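Local structure of protein argonaute (Aquifex aeolicus, 1YVU) at residues E4-P16 with V145-D158. The protein uses short single-stranded DNA guides to bind complementary RNA targets and cleave them, acting as a metal-dependent endonuclease. Sequence-based numbering, arbitrary orientation.
Sequences EALLNLYRIEYRP and VLKSEEGYFLLHLD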
loop_
_atom_site.group_PDB
_atom_site.type_symbol
_atom_site.label_atom_id
_atom_site.label_comp_id
_atom_site.label_asym_id
_atom_site.label_seq_id
_atom_site.Cartn_x
_atom_site.Cartn_y
_atom_site.Cartn_z
ATOM N N GLU A 4 13.563 -7.304 -23.278
ATOM C CA GLU A 4 14.020 -6.049 -22.612
ATOM C C GLU A 4 12.965 -5.680 -21.568
ATOM O O GLU A 4 12.298 -4.644 -21.692
ATOM C CB GLU A 4 14.162 -4.924 -23.659
ATOM C CG GLU A 4 14.978 -5.300 -24.930
ATOM C CD GLU A 4 14.939 -4.229 -26.038
ATOM O OE1 GLU A 4 14.808 -3.021 -25.707
ATOM O OE2 GLU A 4 15.048 -4.600 -27.240
ATOM N N ALA A 5 12.787 -6.570 -20.583
ATOM C CA ALA A 5 11.824 -6.450 -19.454
ATOM C C ALA A 5 10.306 -6.566 -19.726
ATOM O O ALA A 5 9.670 -5.618 -20.217
ATOM C CB ALA A 5 12.124 -5.223 -18.606
ATOM N N LEU A 6 9.733 -7.715 -19.346
ATOM C CA LEU A 6 8.318 -8.000 -19.559
ATOM C C LEU A 6 7.427 -7.608 -18.393
ATOM O O LEU A 6 7.890 -7.554 -17.263
ATOM C CB LEU A 6 8.111 -9.488 -19.844
ATOM C CG LEU A 6 8.847 -10.178 -20.974
ATOM C CD1 LEU A 6 8.243 -11.558 -21.149
ATOM C CD2 LEU A 6 8.681 -9.413 -22.219
ATOM N N LEU A 7 6.151 -7.327 -18.697
ATOM C CA LEU A 7 5.136 -6.954 -17.710
ATOM C C LEU A 7 3.804 -7.669 -17.962
ATOM O O LEU A 7 3.455 -7.952 -19.124
ATOM C CB LEU A 7 4.822 -5.458 -17.747
ATOM C CG LEU A 7 5.765 -4.326 -17.346
ATOM C CD1 LEU A 7 6.249 -3.636 -18.605
ATOM C CD2 LEU A 7 5.089 -3.308 -16.479
ATOM N N ASN A 8 3.005 -7.739 -16.878
ATOM C CA ASN A 8 1.644 -8.314 -16.768
ATOM C C ASN A 8 0.648 -7.608 -17.657
ATOM O O ASN A 8 -0.552 -7.585 -17.325
ATOM C CB ASN A 8 1.059 -8.007 -15.383
ATOM C CG ASN A 8 1.741 -8.690 -14.281
ATOM O OD1 ASN A 8 1.365 -9.792 -13.898
ATOM N ND2 ASN A 8 2.707 -8.016 -13.699
ATOM N N LEU A 9 1.127 -6.912 -18.687
ATOM C CA LEU A 9 0.247 -6.140 -19.570
ATOM C C LEU A 9 0.105 -6.738 -20.937
ATOM O O LEU A 9 1.093 -7.055 -21.560
ATOM C CB LEU A 9 0.743 -4.701 -19.672
ATOM C CG LEU A 9 0.929 -3.967 -18.340
ATOM C CD1 LEU A 9 1.854 -2.803 -18.474
ATOM C CD2 LEU A 9 -0.391 -3.558 -17.804
ATOM N N TYR A 10 -1.130 -6.938 -21.377
ATOM C CA TYR A 10 -1.406 -7.528 -22.678
ATOM C C TYR A 10 -2.480 -6.724 -23.393
ATOM O O TYR A 10 -3.550 -6.499 -22.808
ATOM C CB TYR A 10 -1.971 -8.934 -22.495
ATOM C CG TYR A 10 -1.146 -9.859 -21.659
ATOM C CD1 TYR A 10 -1.318 -9.919 -20.253
ATOM C CD2 TYR A 10 -0.147 -10.645 -22.253
ATOM C CE1 TYR A 10 -0.473 -10.746 -19.452
ATOM C CE2 TYR A 10 0.685 -11.479 -21.480
ATOM C CZ TYR A 10 0.530 -11.517 -20.079
ATOM O OH TYR A 10 1.415 -12.258 -19.329
ATOM N N ARG A 11 -2.251 -6.405 -24.681
ATOM C CA ARG A 11 -3.211 -5.646 -25.500
ATOM C C ARG A 11 -4.491 -6.414 -25.576
ATOM O O ARG A 11 -4.484 -7.584 -25.893
ATOM C CB ARG A 11 -2.715 -5.377 -26.921
ATOM C CG ARG A 11 -1.636 -4.336 -26.968
ATOM C CD ARG A 11 -1.340 -3.771 -28.357
ATOM N NE ARG A 11 -0.402 -2.640 -28.252
ATOM C CZ ARG A 11 0.390 -2.188 -29.227
ATOM N NH1 ARG A 11 0.377 -2.759 -30.427
ATOM N NH2 ARG A 11 1.216 -1.169 -28.986
ATOM N N ILE A 12 -5.544 -5.789 -25.075
ATOM C CA ILE A 12 -6.871 -6.365 -25.080
ATOM C C ILE A 12 -7.737 -5.616 -26.107
ATOM O O ILE A 12 -7.580 -4.411 -26.330
ATOM C CB ILE A 12 -7.486 -6.431 -23.627
ATOM C CG1 ILE A 12 -8.826 -7.143 -23.645
ATOM C CG2 ILE A 12 -7.617 -5.053 -22.984
ATOM C CD1 ILE A 12 -9.293 -7.527 -22.304
ATOM N N GLU A 13 -8.605 -6.358 -26.775
ATOM C CA GLU A 13 -9.468 -5.801 -27.798
ATOM C C GLU A 13 -10.845 -6.443 -27.777
ATOM O O GLU A 13 -10.988 -7.608 -27.395
ATOM C CB GLU A 13 -8.818 -5.996 -29.174
ATOM C CG GLU A 13 -7.996 -4.804 -29.640
ATOM C CD GLU A 13 -6.760 -5.174 -30.439
ATOM O OE1 GLU A 13 -6.767 -6.159 -31.201
ATOM O OE2 GLU A 13 -5.765 -4.439 -30.316
ATOM N N TYR A 14 -11.856 -5.642 -28.113
ATOM C CA TYR A 14 -13.245 -6.093 -28.185
ATOM C C TYR A 14 -13.887 -5.666 -29.531
ATOM O O TYR A 14 -14.044 -4.470 -29.825
ATOM C CB TYR A 14 -14.054 -5.571 -26.992
ATOM C CG TYR A 14 -15.444 -6.164 -26.868
ATOM C CD1 TYR A 14 -15.653 -7.553 -26.961
ATOM C CD2 TYR A 14 -16.560 -5.342 -26.659
ATOM C CE1 TYR A 14 -16.936 -8.114 -26.856
ATOM C CE2 TYR A 14 -17.862 -5.891 -26.549
ATOM C CZ TYR A 14 -18.045 -7.282 -26.655
ATOM O OH TYR A 14 -19.323 -7.833 -26.649
ATOM N N ARG A 15 -14.222 -6.668 -30.345
ATOM C CA ARG A 15 -14.851 -6.491 -31.663
ATOM C C ARG A 15 -16.044 -7.497 -31.729
ATOM O O ARG A 15 -15.978 -8.474 -32.489
ATOM C CB ARG A 15 -13.843 -6.820 -32.790
ATOM C CG ARG A 15 -12.499 -6.106 -32.742
ATOM C CD ARG A 15 -11.605 -6.558 -33.906
ATOM N NE ARG A 15 -10.147 -6.508 -33.679
ATOM C CZ ARG A 15 -9.429 -5.409 -33.455
ATOM N NH1 ARG A 15 -10.003 -4.217 -33.378
ATOM N NH2 ARG A 15 -8.108 -5.485 -33.432
ATOM N N PRO A 16 -17.155 -7.241 -30.985
ATOM C CA PRO A 16 -18.321 -8.155 -30.977
ATOM C C PRO A 16 -19.061 -8.480 -32.281
ATOM O O PRO A 16 -19.109 -7.662 -33.223
ATOM C CB PRO A 16 -19.240 -7.540 -29.923
ATOM C CG PRO A 16 -18.985 -6.097 -30.030
ATOM C CD PRO A 16 -17.485 -5.996 -30.257
ATOM N N VAL A 145 -8.249 -3.160 -16.378
ATOM C CA VAL A 145 -7.945 -2.700 -17.727
ATOM C C VAL A 145 -7.357 -1.301 -17.674
ATOM O O VAL A 145 -7.987 -0.379 -17.171
ATOM C CB VAL A 145 -9.177 -2.752 -18.653
ATOM C CG1 VAL A 145 -8.888 -2.058 -19.972
ATOM C CG2 VAL A 145 -9.568 -4.219 -18.906
ATOM N N LEU A 146 -6.111 -1.194 -18.129
ATOM C CA LEU A 146 -5.353 0.062 -18.189
ATOM C C LEU A 146 -5.244 0.524 -19.636
ATOM O O LEU A 146 -5.713 -0.164 -20.534
ATOM C CB LEU A 146 -3.951 -0.097 -17.579
ATOM C CG LEU A 146 -3.738 -0.732 -16.196
ATOM C CD1 LEU A 146 -2.397 -0.301 -15.699
ATOM C CD2 LEU A 146 -4.828 -0.344 -15.178
ATOM N N LYS A 147 -4.621 1.676 -19.853
ATOM C CA LYS A 147 -4.503 2.264 -21.179
ATOM C C LYS A 147 -3.073 2.651 -21.355
ATOM O O LYS A 147 -2.541 3.395 -20.523
ATOM C CB LYS A 147 -5.327 3.544 -21.237
ATOM C CG LYS A 147 -5.630 4.104 -22.603
ATOM C CD LYS A 147 -6.472 5.361 -22.473
ATOM C CE LYS A 147 -6.529 6.129 -23.780
ATOM N NZ LYS A 147 -7.150 7.464 -23.574
ATOM N N SER A 148 -2.487 2.245 -22.478
ATOM C CA SER A 148 -1.091 2.561 -22.776
ATOM C C SER A 148 -0.867 4.036 -23.144
ATOM O O SER A 148 -1.815 4.845 -23.213
ATOM C CB SER A 148 -0.559 1.654 -23.896
ATOM O OG SER A 148 -1.254 1.853 -25.125
ATOM N N GLU A 149 0.401 4.367 -23.373
ATOM C CA GLU A 149 0.829 5.710 -23.754
ATOM C C GLU A 149 0.227 6.030 -25.126
ATOM O O GLU A 149 -0.452 7.052 -25.303
ATOM C CB GLU A 149 2.367 5.742 -23.827
ATOM C CG GLU A 149 2.981 7.141 -23.972
ATOM C CD GLU A 149 4.473 7.127 -24.289
ATOM O OE1 GLU A 149 5.057 6.046 -24.532
ATOM O OE2 GLU A 149 5.063 8.224 -24.291
ATOM N N GLU A 150 0.358 5.045 -26.018
ATOM C CA GLU A 150 -0.096 5.110 -27.398
ATOM C C GLU A 150 -1.617 5.138 -27.550
ATOM O O GLU A 150 -2.130 5.757 -28.495
ATOM C CB GLU A 150 0.514 3.952 -28.181
ATOM C CG GLU A 150 1.960 3.648 -27.801
ATOM C CD GLU A 150 2.745 3.028 -28.938
ATOM O OE1 GLU A 150 2.368 1.920 -29.391
ATOM O OE2 GLU A 150 3.745 3.644 -29.376
ATOM N N GLY A 151 -2.324 4.491 -26.618
ATOM C CA GLY A 151 -3.776 4.488 -26.653
ATOM C C GLY A 151 -4.526 3.164 -26.627
ATOM O O GLY A 151 -5.781 3.183 -26.607
ATOM N N TYR A 152 -3.791 2.039 -26.623
ATOM C CA TYR A 152 -4.386 0.692 -26.597
ATOM C C TYR A 152 -4.704 0.311 -25.159
ATOM O O TYR A 152 -4.016 0.749 -24.224
ATOM C CB TYR A 152 -3.438 -0.363 -27.196
ATOM C CG TYR A 152 -2.867 0.013 -28.550
ATOM C CD1 TYR A 152 -3.481 -0.412 -29.760
ATOM C CD2 TYR A 152 -1.765 0.891 -28.645
ATOM C CE1 TYR A 152 -3.005 0.064 -31.056
ATOM C CE2 TYR A 152 -1.284 1.367 -29.920
ATOM C CZ TYR A 152 -1.906 0.960 -31.114
ATOM O OH TYR A 152 -1.446 1.487 -32.317
ATOM N N PHE A 153 -5.775 -0.465 -24.982
ATOM C CA PHE A 153 -6.163 -0.939 -23.654
ATOM C C PHE A 153 -5.338 -2.164 -23.290
ATOM O O PHE A 153 -5.053 -3.012 -24.143
ATOM C CB PHE A 153 -7.653 -1.266 -23.588
ATOM C CG PHE A 153 -8.554 -0.054 -23.702
ATOM C CD1 PHE A 153 -9.872 -0.186 -24.184
ATOM C CD2 PHE A 153 -8.103 1.228 -23.317
ATOM C CE1 PHE A 153 -10.725 0.933 -24.281
ATOM C CE2 PHE A 153 -8.949 2.346 -23.411
ATOM C CZ PHE A 153 -10.264 2.197 -23.895
ATOM N N LEU A 154 -4.840 -2.193 -22.062
ATOM C CA LEU A 154 -4.025 -3.316 -21.614
ATOM C C LEU A 154 -4.716 -4.100 -20.516
ATOM O O LEU A 154 -5.312 -3.514 -19.602
ATOM C CB LEU A 154 -2.680 -2.825 -21.080
ATOM C CG LEU A 154 -1.903 -1.894 -22.002
ATOM C CD1 LEU A 154 -0.692 -1.312 -21.336
ATOM C CD2 LEU A 154 -1.558 -2.653 -23.284
ATOM N N LEU A 155 -4.708 -5.424 -20.620
ATOM C CA LEU A 155 -5.283 -6.182 -19.548
ATOM C C LEU A 155 -4.135 -6.450 -18.628
ATOM O O LEU A 155 -3.094 -6.989 -19.026
ATOM C CB LEU A 155 -5.936 -7.483 -19.978
ATOM C CG LEU A 155 -6.506 -8.314 -18.811
ATOM C CD1 LEU A 155 -7.652 -7.610 -18.088
ATOM C CD2 LEU A 155 -6.967 -9.630 -19.337
ATOM N N HIS A 156 -4.276 -5.841 -17.461
ATOM C CA HIS A 156 -3.342 -6.004 -16.382
ATOM C C HIS A 156 -3.909 -7.220 -15.651
ATOM O O HIS A 156 -5.043 -7.175 -15.135
ATOM C CB HIS A 156 -3.350 -4.777 -15.479
ATOM C CG HIS A 156 -2.679 -4.987 -14.161
ATOM N ND1 HIS A 156 -1.847 -6.057 -13.913
ATOM C CD2 HIS A 156 -2.777 -4.304 -12.996
ATOM C CE1 HIS A 156 -1.470 -6.039 -12.645
ATOM N NE2 HIS A 156 -2.017 -4.984 -12.070
ATOM N N LEU A 157 -3.119 -8.298 -15.654
ATOM C CA LEU A 157 -3.510 -9.536 -15.003
ATOM C C LEU A 157 -2.443 -10.085 -14.066
ATOM O O LEU A 157 -1.290 -10.280 -14.451
ATOM C CB LEU A 157 -3.907 -10.562 -16.059
ATOM C CG LEU A 157 -4.271 -12.017 -15.744
ATOM C CD1 LEU A 157 -5.228 -12.180 -14.591
ATOM C CD2 LEU A 157 -4.890 -12.569 -16.992
ATOM N N ASP A 158 -2.859 -10.358 -12.838
ATOM C CA ASP A 158 -1.960 -10.889 -11.835
ATOM C C ASP A 158 -2.612 -12.043 -11.083
ATOM O O ASP A 158 -3.823 -12.284 -11.198
ATOM C CB ASP A 158 -1.552 -9.780 -10.846
ATOM C CG ASP A 158 -0.108 -9.916 -10.344
ATOM O OD1 ASP A 158 0.421 -11.053 -10.240
ATOM O OD2 ASP A 158 0.490 -8.858 -10.056
#
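Strand 9-14 of the N-terminal domain joins the antiparallel sheet of linker L1 by pairing with strand 153-158, which forms a beta hairpin with 145-147; strand 9-14 pairs on its other edge with strand 303-305 of linker L2. Tyr10 and Leu155 form a hydrogen-bonded pair, Leu155 N reaching Tyr10 O at 2.7 Å almost straight (174°) and Tyr10 N returning to Leu155 O at 3.1 Å. Leu157 N to Asn8 O and Ile12 N to Phe153 O carry the ladder in both directions. On the face bearing Leu9 and Leu154, Leu9 CB meets Leu154 CD1 at 4.0 Å. On the other, which helix 94-107 covers at Leu155, Ile12 CG1 stands anti to the backbone N (chi1 -175°), carrying CD1 to Leu155 CB, while CG2 packs on Phe153 CB at 3.8 Å. Arg11 extends from CG to NE to reach the hairpin loop, where its guanidinium lies over one face of the Tyr152 ring, planes 22° apart, and its edge meets Glu150 in a salt bridge, NH2 to OE1 3.3 Å. Replacing Arg11 with an alanine would probably leave that ring face without its cationic cover and Glu150 without its mate. In this cation-pi contact Arg11 CZ sits 3.9 Å from the Tyr152 ring centroid.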